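PDB 2EW2: 2-dehydropantoate 2-reductase, putative, which probably catalyses the NADPH-dependent reduction of 2-dehydropantoate (ketopantoate) to (R)-pantoate on the route to pantothenate. Local coordinates for residues 200-204 and 205-209; 223-226 and 227-230; 245-248 and 249-253; 284-287 and 288-292. All blocks are in the same frame, centred on the assembly; numbering follows the deposited sequence. Where two conformers were deposited one is given.

Interaction 1 (200-204 and 205-209); sequences GLCTI and LDCNI
Cys202 turns its SG beside its own backbone N (chi1 -65°), while Cys207 holds SG between its N and carbonyl carbon (chi1 67°), settings that put both sulfurs on one side of the turn that ends helix 198-205. SG of Cys202 lies 4.3 Å from SG of Cys207, an apolar contact and no disulfide. Cys202 also packs against the backbone beyond the turn, its CB 3.2 Å from Cys207 O, a buried carbonyl without a polar partner. The last residue of the helix, Leu205, still makes a regular bond from its N to Leu201 O (2.9 Å), and its CB lies against the same oxygen. Asp206 then takes positive phi, and Cys207 N reaches back to Cys202 O (3.2 Å), in the carbonyl plane on a lone pair. This 6→1 bond round a left-handed residue is the signature of a Schellman-type helix end; Asp206 N adds a weak bond to Cys202 O and does not pair with Thr203 O. Two residues later Asn208 is the N-cap of helix 209-214, its OD1 accepting from Glu211 N, and Phe212 of that helix packs on both cysteines. Across the dimer interface Ile204 meets Ile204 of the second subunit, and Leu205 O accepts a hydrogen bond from Lys309 NZ of the second subunit.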
# COMPACT_ATOMS: atom_id res chain seq x y z
N GLY B 200 -6.06 4.76 7.65
CA GLY B 200 -5.72 3.53 6.97
C GLY B 200 -4.34 3.06 7.38
O GLY B 200 -4.12 1.87 7.56
N LEU B 201 -3.42 3.99 7.55
CA LEU B 201 -2.02 3.67 7.87
C LEU B 201 -1.85 2.99 9.24
O LEU B 201 -1.18 1.96 9.34
CB LEU B 201 -1.12 4.91 7.73
CG LEU B 201 -0.92 5.42 6.29
CD1 LEU B 201 -0.30 6.84 6.24
CD2 LEU B 201 -0.08 4.47 5.44
N CYS B 202 -2.46 3.56 10.28
CA CYS B 202 -2.40 2.97 11.63
C CYS B 202 -3.15 1.65 11.67
O CYS B 202 -2.73 0.72 12.36
CB CYS B 202 -2.95 3.94 12.68
SG CYS B 202 -1.98 5.44 12.85
N THR B 203 -4.25 1.57 10.92
CA THR B 203 -5.02 0.32 10.78
C THR B 203 -4.20 -0.80 10.16
O THR B 203 -4.20 -1.93 10.66
CB THR B 203 -6.33 0.56 9.97
OG1 THR B 203 -7.21 1.40 10.72
CG2 THR B 203 -7.06 -0.74 9.66
N ILE B 204 -3.51 -0.50 9.06
CA ILE B 204 -2.72 -1.49 8.34
C ILE B 204 -1.45 -1.88 9.09
O ILE B 204 -1.13 -3.06 9.22
CB ILE B 204 -2.40 -1.00 6.88
CG1 ILE B 204 -3.66 -1.12 5.99
CG2 ILE B 204 -1.28 -1.80 6.27
CD1 ILE B 204 -4.32 -2.53 5.97
N LEU B 205 -0.72 -0.89 9.60
CA LEU B 205 0.50 -1.16 10.34
C LEU B 205 0.28 -1.66 11.78
O LEU B 205 1.20 -2.23 12.39
CB LEU B 205 1.40 0.08 10.34
CG LEU B 205 2.05 0.49 9.01
CD1 LEU B 205 2.76 1.84 9.12
CD2 LEU B 205 3.05 -0.59 8.60
N ASP B 206 -0.94 -1.47 12.30
CA ASP B 206 -1.30 -1.75 13.72
C ASP B 206 -0.44 -0.94 14.68
O ASP B 206 0.49 -1.47 15.26
CB ASP B 206 -1.21 -3.25 14.07
CG ASP B 206 -1.92 -3.58 15.38
OD1 ASP B 206 -2.12 -2.68 16.21
OD2 ASP B 206 -2.30 -4.75 15.59
N CYS B 207 -0.75 0.34 14.83
CA CYS B 207 -0.03 1.21 15.74
C CYS B 207 -0.86 2.46 16.07
O CYS B 207 -1.86 2.74 15.40
CB CYS B 207 1.33 1.60 15.15
SG CYS B 207 1.25 2.66 13.67
N ASN B 208 -0.45 3.20 17.10
CA ASN B 208 -1.14 4.45 17.43
C ASN B 208 -0.53 5.62 16.67
O ASN B 208 0.44 5.43 15.91
CB ASN B 208 -1.24 4.69 18.95
CG ASN B 208 0.11 4.97 19.62
OD1 ASN B 208 0.98 5.63 19.07
ND2 ASN B 208 0.25 4.50 20.86
N ILE B 209 -1.08 6.81 16.89
CA ILE B 209 -0.75 7.99 16.09
C ILE B 209 0.71 8.45 16.25
O ILE B 209 1.42 8.66 15.24
CB ILE B 209 -1.74 9.15 16.35
CG1 ILE B 209 -3.15 8.74 15.87
CG2 ILE B 209 -1.28 10.43 15.65
CD1 ILE B 209 -4.27 9.70 16.26

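Interaction 2 (223-226 and 227-230); sequences KTLI and SEFA
Phe229 N bonds to Leu225 O (3.1 Å) almost straight at the hydrogen, 173°, one of four backbone bonds within helix 218-235 in which an amide of 227-230 reaches the carbonyl four residues back. The bond from Ala230 N to Ile226 O (2.9 Å) is nearly as straight, and nearly in line with the C=O bond. Van der Waals contacts between side chains and these same carbonyls make up most of the rest. The Phe229 ring presents its edge to Leu225 O, CD1 standing 3.2 Å away with the oxygen in the ring plane. Glu228 CG lies 3.5 Å from Thr224 O, and with CG beside the backbone N (chi1 -67°) and the chain extended beyond it, the carboxylate is carried back alongside Thr224 and Leu225. OE2 of Glu228 ends 4.3 Å from Thr224 CG2. The polar ends find their partners elsewhere: Ser227 OG bonds to Gln242 OE1, Thr224 OG1 to Ser220 O, and Lys223 NZ pairs with Glu219. Glu228 is gripped twice, OE1 by Cys299 N and OE2 by Phe298 N, at the first turn of helix 297-313, where the helix dipole would probably stabilise its negative charge. The helix packs against helices 184-195, 242-252 and 297-313 of the C-terminal domain. Ile226 and Ala230 face helix 242-252, Leu225 and Glu228 face helix 297-313, and Phe229 packs on Trp189, Ala192 and Cys193 of helix 184-195.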
# COMPACT_ATOMS: atom_id res chain seq x y z
N LYS B 223 2.80 12.77 3.04
CA LYS B 223 2.88 13.78 1.96
C LYS B 223 2.45 13.29 0.59
O LYS B 223 1.81 14.03 -0.17
CB LYS B 223 4.27 14.42 1.89
CG LYS B 223 4.47 15.41 3.01
CD LYS B 223 5.79 16.10 2.93
CE LYS B 223 5.89 17.07 4.11
NZ LYS B 223 7.15 17.81 4.05
N THR B 224 2.79 12.05 0.27
CA THR B 224 2.37 11.46 -1.00
C THR B 224 0.84 11.39 -1.01
O THR B 224 0.21 11.81 -1.99
CB THR B 224 2.97 10.08 -1.22
OG1 THR B 224 4.40 10.16 -1.08
CG2 THR B 224 2.64 9.56 -2.61
N LEU B 225 0.25 10.86 0.07
CA LEU B 225 -1.22 10.78 0.17
C LEU B 225 -1.88 12.17 0.08
O LEU B 225 -2.88 12.32 -0.63
CB LEU B 225 -1.66 10.04 1.45
CG LEU B 225 -1.59 8.52 1.39
CD1 LEU B 225 -1.55 7.92 2.78
CD2 LEU B 225 -2.75 7.98 0.58
N ILE B 226 -1.31 13.16 0.78
CA ILE B 226 -1.80 14.54 0.73
C ILE B 226 -1.76 15.08 -0.70
O ILE B 226 -2.72 15.72 -1.16
CB ILE B 226 -1.05 15.50 1.68
CG1 ILE B 226 -1.40 15.20 3.14
CG2 ILE B 226 -1.41 16.99 1.38
CD1 ILE B 226 -0.50 15.90 4.14
N SER B 227 -0.66 14.82 -1.41
CA SER B 227 -0.52 15.23 -2.80
C SER B 227 -1.60 14.67 -3.71
O SER B 227 -2.04 15.36 -4.63
CB SER B 227 0.87 14.83 -3.33
OG SER B 227 1.84 15.69 -2.74
N GLU B 228 -2.00 13.43 -3.47
CA GLU B 228 -3.08 12.79 -4.24
C GLU B 228 -4.43 13.43 -3.98
O GLU B 228 -5.17 13.73 -4.93
CB GLU B 228 -3.13 11.28 -3.98
CG GLU B 228 -1.91 10.53 -4.52
CD GLU B 228 -1.97 9.04 -4.26
OE1 GLU B 228 -3.00 8.53 -3.76
OE2 GLU B 228 -0.97 8.36 -4.58
N PHE B 229 -4.76 13.65 -2.70
CA PHE B 229 -5.96 14.43 -2.34
C PHE B 229 -5.97 15.79 -3.03
O PHE B 229 -6.96 16.16 -3.66
CB PHE B 229 -6.11 14.61 -0.81
CG PHE B 229 -6.72 13.42 -0.13
CD1 PHE B 229 -5.97 12.26 0.09
CD2 PHE B 229 -8.03 13.45 0.30
CE1 PHE B 229 -6.55 11.16 0.72
CE2 PHE B 229 -8.62 12.36 0.92
CZ PHE B 229 -7.87 11.20 1.13
N ALA B 230 -4.87 16.53 -2.91
CA ALA B 230 -4.74 17.86 -3.52
C ALA B 230 -4.82 17.87 -5.04
O ALA B 230 -5.46 18.76 -5.62
CB ALA B 230 -3.45 18.54 -3.06

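Interaction 3 (245-248 and 249-253); sequences VYTH and IVQTY
Val250 CG2 sits over one face of the Tyr246 ring, 3.7 Å from its centroid and 21° off the ring normal, a CH-pi contact one helical turn apart. The methyl is displaced toward the rim and touches CE2 of Tyr246 at 3.5 Å. Tyr246 turns its ring forward along the helix because CG stands trans to its backbone N (chi1 -174°). On the buried side Val245 and Ile249 lie alongside one another, CG1 of the valine 3.9 Å from CD1 of the isoleucine. Two waters span the turns. Water 1 links the hydroxyls of Tyr246 and Tyr253, standing 2.6 Å from Tyr253 OH, whose ring it meets in plane at the edge. Water 2 links His248 ND1 with Gln251 OE1, to which it donates, a link that is uncertain because Gln251 has two conformers. The segments belong to helix 242-252 of the all-helical C-terminal domain; Val250 N to Tyr246 O is 2.8 Å, and Thr252 N to His248 O is weak. Thr252 OG1 turns back and donates to Ile249 O (2.7 Å) in the carbonyl plane, on a lone pair, which places its CG2 against His248 O. One face of the Tyr253 ring lies over this turn, near Ile249 O and Val250 CA. Farther out, Lys223 of helix 218-235 makes a cation-pi contact with Tyr246, Ile226 packs on Val245, and Arg190 and Val194 of helix 184-195 pack on His248.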
# COMPACT_ATOMS: atom_id res chain seq x y z
N VAL B 245 -1.94 21.23 5.94
CA VAL B 245 -2.49 19.91 6.24
C VAL B 245 -1.43 19.03 6.91
O VAL B 245 -1.72 18.37 7.89
CB VAL B 245 -3.09 19.22 5.00
CG1 VAL B 245 -3.54 17.78 5.34
CG2 VAL B 245 -4.28 20.04 4.46
N TYR B 246 -0.21 19.02 6.37
CA TYR B 246 0.90 18.27 7.00
C TYR B 246 1.17 18.73 8.43
O TYR B 246 1.39 17.91 9.33
CB TYR B 246 2.19 18.38 6.18
CG TYR B 246 3.29 17.49 6.73
CD1 TYR B 246 3.18 16.09 6.67
CD2 TYR B 246 4.44 18.05 7.31
CE1 TYR B 246 4.18 15.26 7.18
CE2 TYR B 246 5.47 17.22 7.81
CZ TYR B 246 5.31 15.83 7.76
OH TYR B 246 6.29 15.02 8.26
N THR B 247 1.16 20.05 8.63
CA THR B 247 1.40 20.64 9.94
C THR B 247 0.35 20.20 10.95
O THR B 247 0.68 19.86 12.09
CB THR B 247 1.46 22.17 9.84
OG1 THR B 247 2.69 22.54 9.21
CG2 THR B 247 1.43 22.83 11.24
N HIS B 248 -0.90 20.18 10.52
CA HIS B 248 -1.97 19.67 11.36
C HIS B 248 -1.74 18.20 11.75
O HIS B 248 -1.91 17.81 12.91
CB HIS B 248 -3.31 19.80 10.62
CG HIS B 248 -4.45 19.20 11.37
ND1 HIS B 248 -5.23 19.94 12.24
CD2 HIS B 248 -4.93 17.94 11.41
CE1 HIS B 248 -6.15 19.16 12.78
NE2 HIS B 248 -5.99 17.94 12.29
N ILE B 249 -1.37 17.39 10.76
CA ILE B 249 -1.13 15.97 11.01
C ILE B 249 0.05 15.78 11.99
O ILE B 249 -0.04 15.01 12.94
CB ILE B 249 -0.98 15.16 9.67
CG1 ILE B 249 -2.36 15.04 8.99
CG2 ILE B 249 -0.41 13.76 9.94
CD1 ILE B 249 -2.37 14.79 7.47
N VAL B 250 1.12 16.52 11.80
CA VAL B 250 2.24 16.43 12.73
C VAL B 250 1.80 16.75 14.18
O VAL B 250 2.19 16.05 15.12
CB VAL B 250 3.44 17.25 12.24
CG1 VAL B 250 4.56 17.32 13.29
CG2 VAL B 250 3.96 16.64 10.94
N GLN B 251 0.97 17.78 14.35
CA GLN B 251 0.46 18.18 15.67
C GLN B 251 -0.35 17.08 16.38
O GLN B 251 -0.42 17.06 17.61
CB GLN B 251 -0.33 19.49 15.57
CG GLN B 251 0.53 20.71 15.25
CD GLN B 251 -0.27 21.96 14.90
OE1 GLN B 251 -1.47 21.90 14.61
NE2 GLN B 251 0.40 23.11 14.91
N THR B 252 -0.95 16.16 15.62
CA THR B 252 -1.67 15.02 16.19
C THR B 252 -0.72 14.00 16.82
O THR B 252 -1.14 13.24 17.67
CB THR B 252 -2.63 14.32 15.17
OG1 THR B 252 -1.88 13.55 14.22
CG2 THR B 252 -3.49 15.35 14.42
N TYR B 253 0.55 14.01 16.41
CA TYR B 253 1.57 13.08 16.95
C TYR B 253 1.89 13.37 18.42
O TYR B 253 2.39 12.50 19.13
CB TYR B 253 2.89 13.14 16.16
CG TYR B 253 2.86 12.85 14.66
CD1 TYR B 253 3.90 13.30 13.83
CD2 TYR B 253 1.81 12.15 14.07
CE1 TYR B 253 3.91 13.04 12.47
CE2 TYR B 253 1.80 11.89 12.69
CZ TYR B 253 2.85 12.33 11.90
OH TYR B 253 2.85 12.07 10.54
O HOH W 1 5.11 12.72 9.41
O HOH W 2 -3.83 22.26 13.13

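Interaction 4 (284-287 and 288-292); sequences AVWR and KGQKY
Lys288 lays the start of its side chain over the carbonyl of Ala284, one turn earlier in helix 282-292: CG is 3.4 Å from Ala284 O, and the same oxygen accepts from Lys288 N (3.0 Å). The chain runs out straight and bends only at its last torsion (chi4 -70°), leading NZ away from the contact to Glu236, Asp115 and Glu114, three carboxylates that form salt bridges with it. Arg287 leaves the adjoining position with CG trans to its backbone N (chi1 -173°) and bends at chi3, bringing NH1 to Asp115, so that one carboxylate oxygen, OD2, serves both neighbouring basic residues. Arg287 O receives Lys291 N in a weak bond. Gln290 folds back at chi2 and runs beside Trp286, both pointing the same way. Its CG is 3.3 Å from Trp286 O, the acceptor for Gln290 N. Its NE2 comes to the edge of the indole, in the ring plane and 3.9 Å from Trp286 NE1, with amide and indole planes 75° apart; this is packing of two flat groups, with no hydrogen bond between them. Gly289 N makes a short backbone bond to Val285 O (2.8 Å). One side of the helix packs on helices 218-235 and 297-313 of the helical C-terminal domain. Val285 meets Phe229 and Val232 of the former, Trp286 rests on Ala300, Thr303 and Gln304 of the latter, and the basic side reaches the acidic residues of helix 114-117.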
# COMPACT_ATOMS: atom_id res chain seq x y z
N ALA B 284 -12.83 7.36 -2.48
CA ALA B 284 -13.48 8.46 -3.17
C ALA B 284 -12.49 9.28 -4.00
O ALA B 284 -12.78 9.62 -5.15
CB ALA B 284 -14.18 9.33 -2.15
N VAL B 285 -11.30 9.54 -3.46
CA VAL B 285 -10.21 10.18 -4.21
C VAL B 285 -9.83 9.32 -5.42
O VAL B 285 -9.61 9.82 -6.52
CB VAL B 285 -8.95 10.37 -3.31
CG1 VAL B 285 -7.82 11.01 -4.07
CG2 VAL B 285 -9.29 11.20 -2.08
N TRP B 286 -9.74 8.02 -5.18
CA TRP B 286 -9.38 7.05 -6.22
C TRP B 286 -10.46 7.05 -7.34
O TRP B 286 -10.12 7.18 -8.53
CB TRP B 286 -9.19 5.66 -5.58
CG TRP B 286 -8.82 4.53 -6.51
CD1 TRP B 286 -8.27 4.63 -7.77
CD2 TRP B 286 -8.93 3.13 -6.23
NE1 TRP B 286 -8.06 3.36 -8.29
CE2 TRP B 286 -8.46 2.43 -7.36
CE3 TRP B 286 -9.41 2.39 -5.13
CZ2 TRP B 286 -8.45 1.02 -7.43
CZ3 TRP B 286 -9.39 1.00 -5.19
CH2 TRP B 286 -8.92 0.33 -6.33
N ARG B 287 -11.73 6.95 -6.96
CA ARG B 287 -12.83 7.03 -7.96
C ARG B 287 -12.75 8.33 -8.79
O ARG B 287 -12.79 8.30 -10.02
CB ARG B 287 -14.20 6.88 -7.28
CG ARG B 287 -15.37 6.78 -8.25
CD ARG B 287 -16.73 6.87 -7.54
NE ARG B 287 -16.91 8.16 -6.87
CZ ARG B 287 -16.94 8.33 -5.54
NH1 ARG B 287 -17.11 9.55 -5.03
NH2 ARG B 287 -16.82 7.28 -4.73
N LYS B 288 -12.62 9.46 -8.11
CA LYS B 288 -12.52 10.75 -8.82
C LYS B 288 -11.29 10.84 -9.71
O LYS B 288 -11.38 11.28 -10.85
CB LYS B 288 -12.50 11.92 -7.83
CG LYS B 288 -13.83 12.16 -7.12
CD LYS B 288 -13.66 13.27 -6.05
CE LYS B 288 -15.02 13.61 -5.39
NZ LYS B 288 -15.97 14.33 -6.33
N GLY B 289 -10.13 10.42 -9.18
CA GLY B 289 -8.90 10.39 -9.97
C GLY B 289 -9.03 9.61 -11.27
O GLY B 289 -8.50 10.01 -12.30
N GLN B 290 -9.73 8.48 -11.23
CA GLN B 290 -9.93 7.67 -12.42
C GLN B 290 -10.72 8.45 -13.46
O GLN B 290 -10.43 8.38 -14.64
CB GLN B 290 -10.67 6.37 -12.06
CG GLN B 290 -9.80 5.36 -11.29
CD GLN B 290 -8.54 5.00 -12.05
OE1 GLN B 290 -8.60 4.37 -13.10
NE2 GLN B 290 -7.38 5.40 -11.53
N LYS B 291 -11.72 9.20 -13.02
CA LYS B 291 -12.54 9.91 -13.99
C LYS B 291 -11.88 11.20 -14.47
O LYS B 291 -12.16 11.66 -15.58
CB LYS B 291 -13.98 10.09 -13.50
CG LYS B 291 -14.21 11.05 -12.40
CD LYS B 291 -15.68 11.51 -12.42
CE LYS B 291 -15.99 12.38 -11.19
NZ LYS B 291 -17.41 12.85 -11.11
N TYR B 292 -10.94 11.73 -13.69
CA TYR B 292 -10.22 12.95 -14.06
C TYR B 292 -8.86 12.69 -14.70
O TYR B 292 -8.15 13.63 -15.04
CB TYR B 292 -10.05 13.88 -12.87
CG TYR B 292 -11.32 14.32 -12.19
CD1 TYR B 292 -11.30 14.73 -10.87
CD2 TYR B 292 -12.55 14.32 -12.88
CE1 TYR B 292 -12.45 15.14 -10.22
CE2 TYR B 292 -13.71 14.73 -12.24
CZ TYR B 292 -13.65 15.15 -10.91
OH TYR B 292 -14.79 15.55 -10.24

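All four contacts are local, within or at the end of helices of the C-terminal domain. Interactions 1 and 2 are largely buried; interactions 3 and 4 are only partly buried and include exposed residues. Interaction 2 touches all the others: Leu201 CD1 of interaction 1 meets its Leu225 CD1 at 3.8 Å, Ile226 packs on interaction 3, and Phe229 on Val285 of interaction 4. Ile209 of interaction 1 also packs on Thr252 and Tyr253 of interaction 3. Interactions 3 and 4 do not touch. Chemistry follows place: sulfur packing and a helix end beside the dimer interface in 1, apolar packing plus a carboxylate held by two backbone amides in 2, water bridges in 3, and basic side chains directed to outside carboxylates in 4.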